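Local coordinates for secretory pathway GDP dissociation inhibitor (Saccharomyces cerevisiae, PDB 2BCG), which holds Rab GTPases such as SEC4 in their GDP-bound state by blocking GDP release, and extracts GDP-bound YPT7 from vacuolar membranes, at residues I21-L26 / M426-V430; V84-P88 / I311-C315; I87-M92 / Y417-F423; Y346-V350 / Y362-I366; E398-P402 / S414-D418. All coordinates share one frame; numbering follows the deposited sequence.

Interaction 1. Residues I21-L26 / M426-V430; sequences ITECIL and MTDDV
The helix segments I21-L26 and M426-V430 run in roughly the same direction, their axes 9.7 Å apart at closest approach and crossing at -44°, and no direct hydrogen bond links them. M426 fills one end of the interface. Its CG stands anti to the backbone N (chi1 180°), which carries the chain toward helix 21-32, and bends at the next two torsions then fold the thioether against I21 and I25. The sulfur and methyl of M426 meet the tip of I25 head on, SD lying 3.9 Å from I25 CD1, while CE also lies 3.9 Å from I21 CG1, the side chains of M426 and I21 crossing at about a right angle. M426 CG passes T22 OG1 at 3.3 Å. At the other end V430 spreads both methyls: CG1 sits 3.8 Å from I25 CG2 and also touches L26 CD2, and CG2 lies 3.9 Å from T22 CG2. An alanine in place of M426 would probably open a gap beside I21 and leave I25 CD1 without the thioether it packs on. A water bridges the polar side of the contact, accepting from T22 OG1 (2.8 Å) and donating to D429 OD2 (2.7 Å); the same carboxylate oxygen takes the backbone N-H of R415, tying the helix to the loop after strand 411-413. Helix 21-32 directly follows strand 14-17 of the parallel sheet, consistent with the family's Rossmann-like clan, and packs here against the chain's last helix. L97 of helix 96-104 touches I25 and M426, and F248 of helix 243-254 packs on both isoleucines.

Interaction 2. Residues V84-P88 / I311-C315; sequences VDLIP and IRAIC
Strand 303-317 of the large mixed sheet presents one face to V84-P88, which comprises the short strand 84-85 and the turn after it, and the contact joins the two through side chains without a direct hydrogen bond. R312 and I314, alternate residues of the strand, both point at the segment. The extended R312 chain carries its guanidinium past I87, whose CG2 lies 3.5 Å above one face of the group, toward its rim; I87 CD1 is 3.6 Å from R312 NH1 over a face as well. P88 CD packs on R312 CD at 4.0 Å. I314 divides its branches: CG2, anti to the backbone N, meets V84 CG1 at 3.6 Å, while CD1 at the end of the other branch comes 3.7 Å from D85 O. The D85 carboxylate is turned to the far side, where Y236, S52 and the backbone N of L241 hold it. R312 NH2 donates to the carbonyl of Y417, so the cation keeps a polar partner although aliphatic groups of I87 lie over its flat surface. D85 O is buried against I314 with no hydrogen-bonding partner in the model, which probably carries some cost in this largely apolar contact.

Interaction 3. Residues I87-M92 / Y417-F423; sequences IPKFLM and YDASSHF
The K89 side chain crosses that of F423 at about a right angle, its aliphatic part lying over the ring face, and then reaches into a pocket of oxygens formed by the loop Y417-F423. Its CG is 3.8 Å from the F423 ring centroid, 17° off the normal, a CH-pi contact. A bend about the CB-CG bond (chi2 -81°), with the chain extended after it, delivers NZ to S420 O (2.8 Å) and D418 O (2.9 Å), the latter approached from above its carbonyl plane. A salt bridge to D418 OD2, 3.0 Å from K89 NZ, and a water shared with H422 O complete the grip. D418 OD2 accepts from the backbone N and the hydroxyl of S420, on the syn side for the hydroxyl, which holds the carboxylate in place for the lysine. A methionine here would probably leave D418 without its counter-charge and the two loop carbonyls without their ammonium donor. M92 CG sits over one face of the H422 imidazole, 4.0 Å from its centroid, with SD farther above the same ring. The backbones meet in a single bridge between F90 and H422: F90 N donates to S421 O in a nearly straight bond (174°), and F423 N returns a weak one to F90 O. I87 CD1 packs on Y417 CB at 3.9 Å. The bond from S420 N to D418 OD2 makes an Asx turn, and F423 takes the N-cap position before helix 424-438, in a loop held by K89 near the centre of the chain.

Interaction 4. Residues Y346-V350 / Y362-I366; sequences YVAIV and YLAII
V347, I349, A364 and I366 form an apolar row on one face of an antiparallel strand pair. V347 and I366 lie side by side and point the same way, with CG1 of V347 3.9 Å from CG1 of I366. Next along, A364 CB fits between two larger neighbours, meeting I349 CG1 at 3.8 Å and V347 CG1 at longer range. The opposite face carries A348, V350, L363 and I365; here V350 CG2 touches L363 CB at 4.2 Å. Between the two faces the backbones alternate regularly. A348 with I365 and V350 with L363 are hydrogen-bonded pairs, whereas V347 with I366 and I349 with A364 are non-hydrogen-bonded pairs whose CA atoms come closer together. I365 N donates to A348 O at 2.8 Å in a bond of 172°, and A348 N answers to I365 O. In the other hydrogen-bonded pair L363 N donates to V350 O at 2.8 Å and V350 N to L363 O. CA-H...O contacts fill the spaces between, I349 CA standing 3.2 Å from L363 O. At the Y346 end a water donates to I365 O and weakly to Y346 O. The segments belong to the hairpin of strands 345-351 and 362-369 within the mixed sheet: strand 330-334 flanks the first and strand 303-317 the second, helix 380-383 packs on I366, and P88 rests on I365.

Interaction 5. Residues E398-P402 / S414-D418; sequences ELFEP and SRSYD
S416 holds its OG beside the backbone N and anti to the carbonyl carbon (chi1 -55°), and this turns the hydroxyl toward the edge strand to accept from F400 N at 2.9 Å. Across from it, E401 puts CG between its backbone N and carbonyl carbon (chi1 58°) and extends from there, while R415 bends at its third torsion; the two side chains thereby lie side by side, pointing the same way. Their ends form a salt bridge in which R415 NH1 donates to E401 OE2 at 2.7 Å, meeting the anti side of the carboxylate. The two charged planes stand 84° apart, and this is a single-pronged bond rather than a flat paired one. E401 CB sits over one face of the guanidinium, 3.6 Å from R415 NH1, and a water at the edge of that group accepts from NH2 and donates to OE2. The backbone adds a bond from S416 N to F400 O, 2.9 Å long, and a second water joins F400 O to S416 O. L399 CD2 slips past S416 CB to rest 3.3 Å from Y417 O. P402 CD lies 4.1 Å from R415 CG, across the arginine chain. The loop thus lies along strand 391-402, an outermost strand of the mixed sheet within this chain, with the S416 hydroxyl as acceptor where a regular strand would offer a carbonyl. Set at the surface and bridged by water, the E401-R415 pair is likely to add less than its charges alone suggest, whereas S416 gives the loop a two-bond attachment to F400.

How the interactions relate
From the N terminus, helix 21-32 opens interaction 1, which closes only at helix 424-438, and the other four contacts nest inside that loop. Residues 84-92 begin two more: interaction 2 closes at strand 303-317, interaction 3 at the loop before the last helix, and I87 and P88 belong to both. Interaction 4, a local hairpin, lies within the loop of interaction 3 and follows interaction 2 in series; interaction 5 comes later and shares Y417 and D418 with interaction 3. Interactions 2, 4 and 5 all reach the mixed sheet. Y417 OH bonds to T22 N, linking interactions 1 and 3, and S414 and R415 tie interaction 5 to the paired helices.

Interaction 1. Residues I21-L26 / M426-V430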
# COMPACT_ATOMS: atom_id res chain seq x y z
N ILE A 21 -1.95 -6.93 2.43
CA ILE A 21 -1.51 -5.93 3.40
C ILE A 21 -1.54 -6.41 4.89
O ILE A 21 -0.64 -6.08 5.66
CB ILE A 21 -2.33 -4.62 3.22
CG1 ILE A 21 -1.81 -3.49 4.12
CG2 ILE A 21 -3.83 -4.84 3.39
CD1 ILE A 21 -0.36 -3.20 3.99
N THR A 22 -2.56 -7.14 5.31
CA THR A 22 -2.58 -7.60 6.71
C THR A 22 -1.31 -8.40 7.01
O THR A 22 -0.65 -8.14 8.03
CB THR A 22 -3.81 -8.45 6.96
OG1 THR A 22 -4.97 -7.68 6.68
CG2 THR A 22 -3.84 -8.98 8.40
N GLU A 23 -0.95 -9.30 6.11
CA GLU A 23 0.23 -10.17 6.31
C GLU A 23 1.51 -9.37 6.23
O GLU A 23 2.46 -9.61 6.98
CB GLU A 23 0.29 -11.29 5.27
CG GLU A 23 -0.61 -12.47 5.57
CD GLU A 23 -2.09 -12.17 5.42
OE1 GLU A 23 -2.90 -12.82 6.15
OE2 GLU A 23 -2.47 -11.38 4.53
N CYS A 24 1.59 -8.45 5.26
CA CYS A 24 2.80 -7.65 5.13
C CYS A 24 3.00 -6.76 6.38
O CYS A 24 4.12 -6.63 6.84
CB CYS A 24 2.80 -6.81 3.85
SG CYS A 24 2.88 -7.82 2.36
N ILE A 25 1.93 -6.20 6.96
CA ILE A 25 2.11 -5.41 8.18
C ILE A 25 2.64 -6.27 9.31
O ILE A 25 3.58 -5.88 10.02
CB ILE A 25 0.81 -4.69 8.62
CG1 ILE A 25 0.47 -3.64 7.56
CG2 ILE A 25 1.04 -3.96 9.98
CD1 ILE A 25 -0.90 -2.93 7.79
N LEU A 26 2.02 -7.44 9.46
CA LEU A 26 2.46 -8.36 10.53
C LEU A 26 3.91 -8.78 10.31
O LEU A 26 4.70 -8.78 11.27
CB LEU A 26 1.52 -9.55 10.62
CG LEU A 26 0.16 -9.15 11.19
CD1 LEU A 26 -0.87 -10.17 10.76
CD2 LEU A 26 0.30 -9.03 12.71
N MET A 426 -9.17 -3.55 8.86
CA MET A 426 -7.96 -4.31 8.50
C MET A 426 -6.93 -4.12 9.62
O MET A 426 -6.33 -5.11 10.05
CB MET A 426 -7.44 -3.88 7.12
CG MET A 426 -6.16 -4.59 6.61
SD MET A 426 -4.64 -3.96 7.40
CE MET A 426 -4.59 -2.29 6.65
N THR A 427 -6.76 -2.89 10.13
CA THR A 427 -5.80 -2.71 11.25
C THR A 427 -6.33 -3.33 12.55
O THR A 427 -5.55 -3.79 13.39
CB THR A 427 -5.37 -1.25 11.45
OG1 THR A 427 -6.52 -0.42 11.51
CG2 THR A 427 -4.50 -0.82 10.27
N ASP A 428 -7.64 -3.33 12.74
CA ASP A 428 -8.21 -4.09 13.87
C ASP A 428 -7.76 -5.55 13.78
O ASP A 428 -7.40 -6.16 14.80
CB ASP A 428 -9.74 -4.01 13.93
CG ASP A 428 -10.24 -2.65 14.35
OD1 ASP A 428 -11.47 -2.43 14.19
OD2 ASP A 428 -9.44 -1.82 14.84
N ASP A 429 -7.81 -6.11 12.56
CA ASP A 429 -7.43 -7.51 12.33
C ASP A 429 -5.93 -7.68 12.61
O ASP A 429 -5.52 -8.61 13.31
CB ASP A 429 -7.76 -7.94 10.90
CG ASP A 429 -7.78 -9.45 10.72
OD1 ASP A 429 -8.02 -10.18 11.73
OD2 ASP A 429 -7.60 -9.90 9.57
N VAL A 430 -5.08 -6.80 12.07
CA VAL A 430 -3.65 -6.85 12.41
C VAL A 430 -3.42 -6.88 13.94
O VAL A 430 -2.66 -7.70 14.44
CB VAL A 430 -2.93 -5.62 11.82
CG1 VAL A 430 -1.50 -5.43 12.41
CG2 VAL A 430 -2.88 -5.76 10.28
O HOH W 1 -7.52 -8.71 7.10

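Interaction 2. Residues V84-P88 / I311-C315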
# COMPACT_ATOMS: atom_id res chain seq x y z
N VAL A 84 -4.63 -0.45 -10.76
CA VAL A 84 -6.03 -0.47 -10.43
C VAL A 84 -6.31 -1.38 -9.24
O VAL A 84 -6.07 -2.58 -9.32
CB VAL A 84 -6.85 -0.96 -11.64
CG1 VAL A 84 -8.35 -0.98 -11.31
CG2 VAL A 84 -6.51 -0.15 -12.89
N ASP A 85 -6.81 -0.78 -8.15
CA ASP A 85 -7.16 -1.55 -6.95
C ASP A 85 -8.20 -2.61 -7.30
O ASP A 85 -9.22 -2.35 -7.97
CB ASP A 85 -7.77 -0.63 -5.89
CG ASP A 85 -6.82 0.45 -5.41
OD1 ASP A 85 -5.58 0.28 -5.50
OD2 ASP A 85 -7.35 1.48 -4.93
N LEU A 86 -7.97 -3.82 -6.80
CA LEU A 86 -9.01 -4.85 -6.90
C LEU A 86 -10.08 -4.67 -5.82
O LEU A 86 -11.23 -5.06 -6.01
CB LEU A 86 -8.35 -6.22 -6.77
CG LEU A 86 -7.36 -6.61 -7.91
CD1 LEU A 86 -6.68 -7.93 -7.59
CD2 LEU A 86 -8.07 -6.77 -9.22
N ILE A 87 -9.66 -4.09 -4.68
CA ILE A 87 -10.55 -3.89 -3.53
C ILE A 87 -10.43 -2.44 -3.03
O ILE A 87 -9.37 -2.05 -2.54
CB ILE A 87 -10.25 -4.89 -2.38
CG1 ILE A 87 -10.43 -6.32 -2.89
CG2 ILE A 87 -11.14 -4.55 -1.15
CD1 ILE A 87 -10.21 -7.39 -1.82
N PRO A 88 -11.51 -1.65 -3.15
CA PRO A 88 -11.36 -0.24 -2.83
C PRO A 88 -11.26 0.02 -1.31
O PRO A 88 -12.05 -0.50 -0.53
CB PRO A 88 -12.63 0.38 -3.45
CG PRO A 88 -13.65 -0.72 -3.36
CD PRO A 88 -12.89 -1.99 -3.58
N ILE A 311 -20.04 -7.49 -4.22
CA ILE A 311 -19.82 -7.25 -5.66
C ILE A 311 -18.96 -6.00 -5.77
O ILE A 311 -19.21 -4.99 -5.04
CB ILE A 311 -21.12 -7.13 -6.48
CG1 ILE A 311 -20.82 -6.90 -7.96
CG2 ILE A 311 -22.05 -6.08 -5.89
CD1 ILE A 311 -22.01 -7.13 -8.89
N ARG A 312 -17.94 -6.07 -6.64
CA ARG A 312 -17.06 -4.93 -6.88
C ARG A 312 -16.98 -4.71 -8.38
O ARG A 312 -16.60 -5.62 -9.16
CB ARG A 312 -15.67 -5.15 -6.27
CG ARG A 312 -15.73 -5.29 -4.74
CD ARG A 312 -14.43 -5.64 -4.11
NE ARG A 312 -14.48 -5.57 -2.64
CZ ARG A 312 -14.19 -6.58 -1.80
NH1 ARG A 312 -13.80 -7.76 -2.25
NH2 ARG A 312 -14.22 -6.37 -0.48
N ALA A 313 -17.42 -3.52 -8.79
CA ALA A 313 -17.49 -3.19 -10.21
C ALA A 313 -16.48 -2.08 -10.42
O ALA A 313 -16.68 -0.97 -9.96
CB ALA A 313 -18.88 -2.68 -10.60
N ILE A 314 -15.42 -2.39 -11.15
CA ILE A 314 -14.38 -1.44 -11.46
C ILE A 314 -14.74 -0.79 -12.80
O ILE A 314 -14.81 -1.46 -13.84
CB ILE A 314 -13.01 -2.14 -11.55
CG1 ILE A 314 -12.66 -2.85 -10.22
CG2 ILE A 314 -11.91 -1.18 -12.04
CD1 ILE A 314 -11.51 -3.84 -10.40
N CYS A 315 -15.04 0.51 -12.75
CA CYS A 315 -15.47 1.24 -13.94
C CYS A 315 -14.40 2.21 -14.38
O CYS A 315 -13.81 2.89 -13.52
CB CYS A 315 -16.72 2.03 -13.64
SG CYS A 315 -18.08 0.95 -13.10

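Interaction 3. Residues I87-M92 / Y417-F423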
# COMPACT_ATOMS: atom_id res chain seq x y z
N ILE A 87 -9.66 -4.09 -4.68
CA ILE A 87 -10.55 -3.89 -3.53
C ILE A 87 -10.43 -2.44 -3.03
O ILE A 87 -9.37 -2.05 -2.54
CB ILE A 87 -10.25 -4.89 -2.38
CG1 ILE A 87 -10.43 -6.32 -2.89
CG2 ILE A 87 -11.14 -4.55 -1.15
CD1 ILE A 87 -10.21 -7.39 -1.82
N PRO A 88 -11.51 -1.65 -3.15
CA PRO A 88 -11.36 -0.24 -2.83
C PRO A 88 -11.26 0.02 -1.31
O PRO A 88 -12.05 -0.50 -0.53
CB PRO A 88 -12.63 0.38 -3.45
CG PRO A 88 -13.65 -0.72 -3.36
CD PRO A 88 -12.89 -1.99 -3.58
N LYS A 89 -10.31 0.84 -0.92
CA LYS A 89 -10.23 1.29 0.48
C LYS A 89 -9.57 2.65 0.49
O LYS A 89 -8.62 2.88 -0.31
CB LYS A 89 -9.33 0.39 1.34
CG LYS A 89 -9.74 -1.05 1.39
CD LYS A 89 -10.88 -1.24 2.39
CE LYS A 89 -11.35 -2.66 2.38
NZ LYS A 89 -12.45 -2.82 3.39
N PHE A 90 -10.08 3.55 1.35
CA PHE A 90 -9.36 4.75 1.75
C PHE A 90 -8.70 4.59 3.13
O PHE A 90 -9.01 3.66 3.88
CB PHE A 90 -10.32 5.93 1.77
CG PHE A 90 -10.83 6.30 0.38
CD1 PHE A 90 -12.21 6.35 0.10
CD2 PHE A 90 -9.94 6.61 -0.64
CE1 PHE A 90 -12.66 6.73 -1.18
CE2 PHE A 90 -10.40 6.96 -1.92
CZ PHE A 90 -11.77 7.03 -2.18
N LEU A 91 -7.81 5.52 3.48
CA LEU A 91 -7.26 5.56 4.86
C LEU A 91 -7.91 6.70 5.66
O LEU A 91 -7.89 7.84 5.21
CB LEU A 91 -5.74 5.84 4.82
CG LEU A 91 -4.82 4.67 4.42
CD1 LEU A 91 -4.87 4.45 2.89
CD2 LEU A 91 -3.39 4.92 4.88
N MET A 92 -8.47 6.41 6.84
CA MET A 92 -8.84 7.52 7.73
C MET A 92 -7.57 8.28 8.14
O MET A 92 -6.59 7.68 8.61
CB MET A 92 -9.54 7.00 8.99
CG MET A 92 -10.95 6.53 8.77
SD MET A 92 -12.05 7.97 8.59
CE MET A 92 -13.41 7.59 9.68
N TYR A 417 -10.71 -9.16 3.00
CA TYR A 417 -10.96 -7.70 3.07
C TYR A 417 -12.44 -7.42 2.84
O TYR A 417 -13.03 -7.94 1.89
CB TYR A 417 -10.08 -6.97 2.05
CG TYR A 417 -8.62 -7.25 2.34
CD1 TYR A 417 -8.01 -6.68 3.47
CD2 TYR A 417 -7.88 -8.13 1.56
CE1 TYR A 417 -6.71 -6.97 3.82
CE2 TYR A 417 -6.53 -8.42 1.88
CZ TYR A 417 -5.96 -7.83 3.02
OH TYR A 417 -4.66 -8.12 3.39
N ASP A 418 -13.01 -6.63 3.75
CA ASP A 418 -14.46 -6.53 3.85
C ASP A 418 -15.02 -5.38 3.00
O ASP A 418 -14.29 -4.76 2.22
CB ASP A 418 -14.88 -6.46 5.33
CG ASP A 418 -14.46 -5.17 6.03
OD1 ASP A 418 -14.41 -5.15 7.30
OD2 ASP A 418 -14.21 -4.16 5.35
N ALA A 419 -16.33 -5.13 3.12
CA ALA A 419 -17.01 -4.14 2.29
C ALA A 419 -16.87 -2.71 2.80
O ALA A 419 -17.34 -1.77 2.15
CB ALA A 419 -18.48 -4.49 2.21
N SER A 420 -16.24 -2.52 3.96
CA SER A 420 -16.10 -1.18 4.53
C SER A 420 -15.24 -0.35 3.60
O SER A 420 -14.40 -0.88 2.84
CB SER A 420 -15.56 -1.19 5.96
OG SER A 420 -14.21 -1.55 5.97
N SER A 421 -15.42 0.97 3.70
CA SER A 421 -14.82 1.86 2.69
C SER A 421 -13.40 2.31 3.04
O SER A 421 -12.75 2.99 2.25
CB SER A 421 -15.73 3.09 2.53
OG SER A 421 -15.73 3.90 3.69
N HIS A 422 -12.92 1.92 4.22
CA HIS A 422 -11.58 2.29 4.64
C HIS A 422 -10.93 1.16 5.43
O HIS A 422 -11.54 0.12 5.65
CB HIS A 422 -11.63 3.60 5.45
CG HIS A 422 -12.51 3.53 6.65
ND1 HIS A 422 -12.07 3.03 7.86
CD2 HIS A 422 -13.81 3.89 6.83
CE1 HIS A 422 -13.06 3.10 8.73
NE2 HIS A 422 -14.12 3.61 8.14
N PHE A 423 -9.67 1.36 5.84
CA PHE A 423 -8.84 0.24 6.34
C PHE A 423 -8.90 0.02 7.87
O PHE A 423 -8.18 -0.84 8.40
CB PHE A 423 -7.36 0.42 5.86
CG PHE A 423 -6.98 -0.37 4.60
CD1 PHE A 423 -7.38 -1.70 4.43
CD2 PHE A 423 -6.17 0.20 3.61
CE1 PHE A 423 -7.01 -2.44 3.29
CE2 PHE A 423 -5.80 -0.54 2.49
CZ PHE A 423 -6.20 -1.86 2.35
O HOH W 2 -14.33 -1.61 0.13
O HOH W 3 -11.09 -2.46 6.07
O HOH W 4 -10.76 -5.16 5.20

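Interaction 4. Residues Y346-V350 / Y362-I366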
# COMPACT_ATOMS: atom_id res chain seq x y z
N TYR A 346 -21.21 1.83 -1.75
CA TYR A 346 -20.11 2.79 -1.81
C TYR A 346 -19.60 2.96 -3.23
O TYR A 346 -19.62 2.03 -4.04
CB TYR A 346 -18.92 2.36 -0.93
CG TYR A 346 -19.21 2.38 0.56
CD1 TYR A 346 -19.10 1.20 1.30
CD2 TYR A 346 -19.54 3.57 1.25
CE1 TYR A 346 -19.37 1.18 2.67
CE2 TYR A 346 -19.79 3.55 2.62
CZ TYR A 346 -19.69 2.37 3.32
OH TYR A 346 -19.90 2.33 4.67
N VAL A 347 -19.09 4.14 -3.50
CA VAL A 347 -18.26 4.33 -4.69
C VAL A 347 -16.96 4.99 -4.23
O VAL A 347 -16.96 5.91 -3.41
CB VAL A 347 -18.95 5.17 -5.79
CG1 VAL A 347 -18.21 5.00 -7.13
CG2 VAL A 347 -20.44 4.76 -5.97
N ALA A 348 -15.86 4.51 -4.78
CA ALA A 348 -14.53 5.06 -4.51
C ALA A 348 -13.99 5.51 -5.84
O ALA A 348 -13.87 4.71 -6.78
CB ALA A 348 -13.60 4.01 -3.91
N ILE A 349 -13.70 6.79 -5.94
CA ILE A 349 -13.24 7.37 -7.19
C ILE A 349 -11.85 7.98 -7.01
O ILE A 349 -11.63 8.74 -6.07
CB ILE A 349 -14.23 8.45 -7.68
CG1 ILE A 349 -15.58 7.79 -8.05
CG2 ILE A 349 -13.70 9.27 -8.85
CD1 ILE A 349 -16.77 8.37 -7.30
N VAL A 350 -10.93 7.60 -7.90
CA VAL A 350 -9.57 8.14 -7.93
C VAL A 350 -9.24 8.33 -9.42
O VAL A 350 -9.99 7.84 -10.30
CB VAL A 350 -8.56 7.20 -7.18
CG1 VAL A 350 -8.77 7.27 -5.66
CG2 VAL A 350 -8.69 5.73 -7.72
N TYR A 362 -10.74 8.20 -15.14
CA TYR A 362 -11.11 8.07 -13.73
C TYR A 362 -11.41 6.62 -13.50
O TYR A 362 -11.94 5.96 -14.40
CB TYR A 362 -12.33 8.95 -13.37
CG TYR A 362 -12.02 10.44 -13.43
CD1 TYR A 362 -11.78 11.08 -14.66
CD2 TYR A 362 -11.97 11.20 -12.26
CE1 TYR A 362 -11.48 12.45 -14.70
CE2 TYR A 362 -11.69 12.56 -12.31
CZ TYR A 362 -11.44 13.16 -13.53
OH TYR A 362 -11.17 14.50 -13.61
N LEU A 363 -11.10 6.16 -12.30
CA LEU A 363 -11.50 4.83 -11.86
C LEU A 363 -12.61 5.04 -10.82
O LEU A 363 -12.47 5.81 -9.89
CB LEU A 363 -10.33 4.10 -11.19
CG LEU A 363 -9.15 3.71 -12.11
CD1 LEU A 363 -7.99 3.18 -11.31
CD2 LEU A 363 -9.63 2.67 -13.11
N ALA A 364 -13.70 4.33 -11.00
CA ALA A 364 -14.82 4.42 -10.05
C ALA A 364 -15.15 3.00 -9.69
O ALA A 364 -15.60 2.21 -10.55
CB ALA A 364 -16.01 5.10 -10.69
N ILE A 365 -14.86 2.64 -8.44
CA ILE A 365 -15.11 1.28 -8.02
C ILE A 365 -16.32 1.27 -7.10
O ILE A 365 -16.34 1.92 -6.05
CB ILE A 365 -13.91 0.68 -7.30
CG1 ILE A 365 -12.65 0.80 -8.19
CG2 ILE A 365 -14.22 -0.77 -6.97
CD1 ILE A 365 -11.40 0.11 -7.59
N ILE A 366 -17.35 0.56 -7.52
CA ILE A 366 -18.63 0.52 -6.81
C ILE A 366 -18.65 -0.79 -6.04
O ILE A 366 -18.27 -1.85 -6.58
CB ILE A 366 -19.82 0.54 -7.79
CG1 ILE A 366 -19.85 1.84 -8.63
CG2 ILE A 366 -21.13 0.37 -7.03
CD1 ILE A 366 -20.72 1.68 -9.88
O HOH W 5 -16.56 0.86 -3.42

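Interaction 5. Residues E398-P402 / S414-D418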
# COMPACT_ATOMS: atom_id res chain seq x y z
N GLU A 398 -16.55 -13.78 -2.03
CA GLU A 398 -17.15 -14.26 -0.79
C GLU A 398 -16.20 -13.91 0.34
O GLU A 398 -15.00 -14.07 0.18
CB GLU A 398 -17.39 -15.78 -0.85
CG GLU A 398 -18.24 -16.25 0.31
CD GLU A 398 -18.81 -17.65 0.15
OE1 GLU A 398 -19.61 -18.06 1.02
OE2 GLU A 398 -18.46 -18.34 -0.83
N LEU A 399 -16.72 -13.39 1.44
CA LEU A 399 -15.90 -13.02 2.60
C LEU A 399 -15.69 -14.20 3.55
O LEU A 399 -16.65 -14.86 3.95
CB LEU A 399 -16.52 -11.86 3.37
CG LEU A 399 -16.81 -10.62 2.54
CD1 LEU A 399 -17.35 -9.59 3.52
CD2 LEU A 399 -15.52 -10.14 1.83
N PHE A 400 -14.43 -14.42 3.91
CA PHE A 400 -14.03 -15.50 4.83
C PHE A 400 -13.43 -14.99 6.14
O PHE A 400 -12.88 -13.87 6.21
CB PHE A 400 -13.07 -16.47 4.13
CG PHE A 400 -13.67 -17.12 2.93
CD1 PHE A 400 -13.38 -16.65 1.64
CD2 PHE A 400 -14.59 -18.17 3.08
CE1 PHE A 400 -13.97 -17.23 0.52
CE2 PHE A 400 -15.18 -18.76 1.96
CZ PHE A 400 -14.89 -18.27 0.67
N GLU A 401 -13.57 -15.80 7.19
CA GLU A 401 -12.92 -15.49 8.46
C GLU A 401 -12.41 -16.80 9.03
O GLU A 401 -12.88 -17.86 8.63
CB GLU A 401 -13.89 -14.81 9.45
CG GLU A 401 -15.13 -15.66 9.76
CD GLU A 401 -16.08 -15.00 10.72
OE1 GLU A 401 -17.26 -15.40 10.75
OE2 GLU A 401 -15.67 -14.09 11.47
N PRO A 402 -11.41 -16.74 9.91
CA PRO A 402 -10.94 -18.00 10.50
C PRO A 402 -11.99 -18.62 11.41
O PRO A 402 -12.73 -17.91 12.10
CB PRO A 402 -9.74 -17.58 11.34
CG PRO A 402 -9.75 -16.11 11.44
CD PRO A 402 -10.68 -15.56 10.40
N SER A 414 -5.82 -14.38 8.71
CA SER A 414 -6.48 -13.09 8.57
C SER A 414 -7.90 -13.23 8.01
O SER A 414 -8.26 -14.27 7.42
CB SER A 414 -5.64 -12.18 7.64
OG SER A 414 -5.47 -12.82 6.38
N ARG A 415 -8.68 -12.16 8.14
CA ARG A 415 -10.00 -12.07 7.54
C ARG A 415 -9.92 -11.54 6.08
O ARG A 415 -9.08 -10.71 5.74
CB ARG A 415 -10.87 -11.12 8.37
CG ARG A 415 -11.08 -11.52 9.87
CD ARG A 415 -11.80 -10.40 10.60
NE ARG A 415 -13.17 -10.35 10.10
CZ ARG A 415 -14.17 -11.09 10.55
NH1 ARG A 415 -13.99 -11.93 11.58
NH2 ARG A 415 -15.37 -10.98 9.98
N SER A 416 -10.81 -12.03 5.22
CA SER A 416 -10.90 -11.44 3.87
C SER A 416 -11.18 -9.94 3.98
O SER A 416 -11.81 -9.49 4.94
CB SER A 416 -12.02 -12.06 3.04
OG SER A 416 -11.90 -13.45 2.95
N TYR A 417 -10.71 -9.16 3.00
CA TYR A 417 -10.96 -7.70 3.07
C TYR A 417 -12.44 -7.42 2.84
O TYR A 417 -13.03 -7.94 1.89
CB TYR A 417 -10.08 -6.97 2.05
CG TYR A 417 -8.62 -7.25 2.34
CD1 TYR A 417 -8.01 -6.68 3.47
CD2 TYR A 417 -7.88 -8.13 1.56
CE1 TYR A 417 -6.71 -6.97 3.82
CE2 TYR A 417 -6.53 -8.42 1.88
CZ TYR A 417 -5.96 -7.83 3.02
OH TYR A 417 -4.66 -8.12 3.39
N ASP A 418 -13.01 -6.63 3.75
CA ASP A 418 -14.46 -6.53 3.85
C ASP A 418 -15.02 -5.38 3.00
O ASP A 418 -14.29 -4.76 2.22
CB ASP A 418 -14.88 -6.46 5.33
CG ASP A 418 -14.46 -5.17 6.03
OD1 ASP A 418 -14.41 -5.15 7.30
OD2 ASP A 418 -14.21 -4.16 5.35
O HOH W 6 -13.87 -11.10 5.99
O HOH W 7 -17.80 -11.80 10.89